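Local structure of ABC transporter periplasmic peptide-binding protein (Pseudoalteromonas, 4QFP) at residues Leu31-Glu36 and Cys262-His267. The protein probably binds short peptides such as dipeptides in the periplasm and delivers them to an ABC transporter for uptake. Sequence-based numbering, arbitrary orientation.
Sequences LVYCAE and CDVTAH
The H267 ring meets E36 with the carboxylate plane turned 88° to its own: OE1 lies in plane at the ring edge, 3.3 Å from CD2, while OE2 approaches obliquely. At that edge, too, a water bridges H267 NE2 and E36 OE2, donating to the latter. E36 gets there by a chain bent at chi2, and OE2 also has a hydrogen bond with S51 OG and a salt bridge to R383. The side chain of E36 is about 6 Å from the bound threonine and that of H267 about 8 Å from the bound valine, consistent with a place beside the peptide cleft. The Y33 ring is met obliquely: V264 CG1 sits 3.7 Å from CD2, and A266 CB lies near CE1 and 3.6 Å from Y33 OH. Y33 and V264 are bridge partners on one face of the sheet; CG anti to the backbone N lays the Y33 ring alongside V264 and A266. V264 CG2 touches L31 CD1. On the face of C34 and T265, a disulfide of 2.1 Å between C34 SG and C262 SG, chi3 72°, staples the two segments covalently. Between the faces runs a parallel ladder, C34 N to V264 O and A266 N to C34 O. At its start V32 O accepts from both V264 N, in the carbonyl plane, and D263 N, which is tilted from it. D263 returns the grip: OD2 takes V32 N at 2.8 Å on its anti side but tilted well out of the carboxylate plane, the bond nearly straight at 169°, and also pairs with K534. Replacing D263 by an alanine removes the carboxylate, and would probably leave V32 N without this acceptor and cost K534 this salt bridge. In the mixed sheet, strand 30-35 lies between strands 241-246 and 264-266, both parallel to it; the latter pairs antiparallel with strand 500-513. Helix 250-258 packs on the disulfide face, where R253 touches C34 and T265 and binds the carbonyls of A266 and H267.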
ATOM      1  N   LEU A  31       7.118 -19.155 -14.252  1.00 24.15           N
ATOM      2  CA  LEU A  31       7.330 -17.747 -14.513  1.00 24.93           C
ATOM      3  C   LEU A  31       8.321 -17.205 -13.498  1.00 23.51           C
ATOM      4  O   LEU A  31       8.219 -17.519 -12.312  1.00 21.86           O
ATOM      5  CB  LEU A  31       5.995 -16.998 -14.447  1.00 25.52           C
ATOM      6  CG  LEU A  31       6.045 -15.490 -14.667  1.00 24.46           C
ATOM      7  CD1 LEU A  31       4.880 -15.008 -15.516  1.00 30.02           C
ATOM      8  CD2 LEU A  31       6.089 -14.750 -13.329  1.00 28.21           C
ATOM      9  N   VAL A  32       9.304 -16.433 -13.961  1.00 22.43           N
ATOM     10  CA  VAL A  32      10.202 -15.747 -13.041  1.00 20.14           C
ATOM     11  C   VAL A  32       9.881 -14.250 -13.028  1.00 19.74           C
ATOM     12  O   VAL A  32       9.785 -13.598 -14.070  1.00 19.74           O
ATOM     13  CB  VAL A  32      11.704 -15.974 -13.356  1.00 19.25           C
ATOM     14  CG1 VAL A  32      12.566 -15.288 -12.314  1.00 19.88           C
ATOM     15  CG2 VAL A  32      12.035 -17.473 -13.413  1.00 20.64           C
ATOM     16  N   TYR A  33       9.720 -13.720 -11.826  1.00 20.07           N
ATOM     17  CA  TYR A  33       9.256 -12.358 -11.627  1.00 20.06           C
ATOM     18  C   TYR A  33      10.323 -11.612 -10.827  1.00 19.59           C
ATOM     19  O   TYR A  33      10.572 -11.956  -9.681  1.00 19.14           O
ATOM     20  CB  TYR A  33       7.938 -12.430 -10.858  1.00 20.88           C
ATOM     21  CG  TYR A  33       7.284 -11.118 -10.514  1.00 19.53           C
ATOM     22  CD1 TYR A  33       7.798 -10.303  -9.516  1.00 20.36           C
ATOM     23  CD2 TYR A  33       6.119 -10.719 -11.154  1.00 20.46           C
ATOM     24  CE1 TYR A  33       7.182  -9.109  -9.188  1.00 21.78           C
ATOM     25  CE2 TYR A  33       5.497  -9.528 -10.832  1.00 22.00           C
ATOM     26  CZ  TYR A  33       6.034  -8.728  -9.851  1.00 22.50           C
ATOM     27  OH  TYR A  33       5.419  -7.542  -9.533  1.00 23.70           O
ATOM     28  N   CYS A  34      10.967 -10.615 -11.439  1.00 16.84           N
ATOM     29  CA  CYS A  34      11.979  -9.801 -10.751  1.00 21.33           C
ATOM     30  C   CYS A  34      11.316  -8.843  -9.779  1.00 18.23           C
ATOM     31  O   CYS A  34      10.645  -7.897 -10.195  1.00 17.68           O
ATOM     32  CB  CYS A  34      12.817  -8.999 -11.752  1.00 21.60           C
ATOM     33  SG  CYS A  34      14.359  -9.794 -12.246  1.00 31.12           S
ATOM     34  N   ALA A  35      11.511  -9.094  -8.490  1.00 15.51           N
ATOM     35  CA  ALA A  35      10.855  -8.312  -7.449  1.00 17.26           C
ATOM     36  C   ALA A  35      11.874  -7.377  -6.816  1.00 18.97           C
ATOM     37  O   ALA A  35      13.056  -7.697  -6.783  1.00 17.47           O
ATOM     38  CB  ALA A  35      10.264  -9.236  -6.404  1.00 17.31           C
ATOM     39  N   GLU A  36      11.420  -6.238  -6.295  1.00 17.78           N
ATOM     40  CA  GLU A  36      12.345  -5.214  -5.806  1.00 18.83           C
ATOM     41  C   GLU A  36      12.800  -5.354  -4.346  1.00 18.68           C
ATOM     42  O   GLU A  36      13.709  -4.650  -3.913  1.00 16.91           O
ATOM     43  CB  GLU A  36      11.785  -3.801  -6.038  1.00 17.76           C
ATOM     44  CG  GLU A  36      10.690  -3.371  -5.064  1.00 17.47           C
ATOM     45  CD  GLU A  36       9.305  -3.769  -5.531  1.00 17.97           C
ATOM     46  OE1 GLU A  36       9.208  -4.540  -6.505  1.00 24.48           O
ATOM     47  OE2 GLU A  36       8.307  -3.300  -4.944  1.00 20.47           O
ATOM     48  N   CYS A 262      14.538 -12.978 -16.303  1.00 24.68           N
ATOM     49  CA  CYS A 262      13.237 -12.792 -15.675  1.00 23.15           C
ATOM     50  C   CYS A 262      12.188 -12.710 -16.773  1.00 23.10           C
ATOM     51  O   CYS A 262      12.491 -12.289 -17.888  1.00 24.77           O
ATOM     52  CB  CYS A 262      13.204 -11.498 -14.843  1.00 27.18           C
ATOM     53  SG  CYS A 262      13.933 -11.582 -13.155  1.00 31.88           S
ATOM     54  N   ASP A 263      10.953 -13.082 -16.453  1.00 20.13           N
ATOM     55  CA  ASP A 263       9.858 -13.006 -17.413  1.00 18.75           C
ATOM     56  C   ASP A 263       9.012 -11.761 -17.191  1.00 20.06           C
ATOM     57  O   ASP A 263       8.381 -11.262 -18.116  1.00 20.71           O
ATOM     58  CB  ASP A 263       8.980 -14.251 -17.324  1.00 25.35           C
ATOM     59  CG  ASP A 263       9.765 -15.530 -17.534  1.00 27.05           C
ATOM     60  OD1 ASP A 263      10.587 -15.580 -18.473  1.00 31.59           O
ATOM     61  OD2 ASP A 263       9.567 -16.475 -16.752  1.00 28.84           O
ATOM     62  N   VAL A 264       8.995 -11.274 -15.956  1.00 20.38           N
ATOM     63  CA  VAL A 264       8.287 -10.044 -15.617  1.00 20.03           C
ATOM     64  C   VAL A 264       9.205  -9.243 -14.723  1.00 20.32           C
ATOM     65  O   VAL A 264       9.838  -9.806 -13.835  1.00 20.09           O
ATOM     66  CB  VAL A 264       6.985 -10.339 -14.833  1.00 22.34           C
ATOM     67  CG1 VAL A 264       6.270  -9.050 -14.469  1.00 19.19           C
ATOM     68  CG2 VAL A 264       6.071 -11.236 -15.643  1.00 17.88           C
ATOM     69  N   THR A 265       9.298  -7.938 -14.960  1.00 18.37           N
ATOM     70  CA  THR A 265      10.044  -7.071 -14.059  1.00 19.72           C
ATOM     71  C   THR A 265       9.130  -6.040 -13.404  1.00 19.26           C
ATOM     72  O   THR A 265       8.302  -5.392 -14.064  1.00 16.92           O
ATOM     73  CB  THR A 265      11.250  -6.390 -14.746  1.00 23.17           C
ATOM     74  OG1 THR A 265      11.996  -5.653 -13.771  1.00 25.02           O
ATOM     75  CG2 THR A 265      10.794  -5.444 -15.817  1.00 24.32           C
ATOM     76  N   ALA A 266       9.273  -5.923 -12.089  1.00 20.20           N
ATOM     77  CA  ALA A 266       8.484  -4.985 -11.302  1.00 22.15           C
ATOM     78  C   ALA A 266       9.121  -3.605 -11.270  1.00 18.78           C
ATOM     79  O   ALA A 266      10.339  -3.476 -11.232  1.00 19.79           O
ATOM     80  CB  ALA A 266       8.314  -5.515  -9.888  1.00 19.84           C
ATOM     81  N   HIS A 267       8.282  -2.577 -11.290  1.00 18.19           N
ATOM     82  CA  HIS A 267       8.718  -1.202 -11.121  1.00 19.98           C
ATOM     83  C   HIS A 267       9.921  -0.844 -12.001  1.00 21.94           C
ATOM     84  O   HIS A 267      10.935  -0.353 -11.497  1.00 22.32           O
ATOM     85  CB  HIS A 267       9.016  -0.922  -9.640  1.00 16.83           C
ATOM     86  CG  HIS A 267       7.821  -1.055  -8.751  1.00 17.66           C
ATOM     87  ND1 HIS A 267       6.789  -0.145  -8.761  1.00 19.60           N
ATOM     88  CD2 HIS A 267       7.488  -1.993  -7.835  1.00 17.94           C
ATOM     89  CE1 HIS A 267       5.872  -0.509  -7.881  1.00 18.66           C
ATOM     90  NE2 HIS A 267       6.269  -1.629  -7.308  1.00 16.92           N
TER
HETATM   91  O   HOH W   1       5.298  -2.922  -5.082  1.00 20.92           O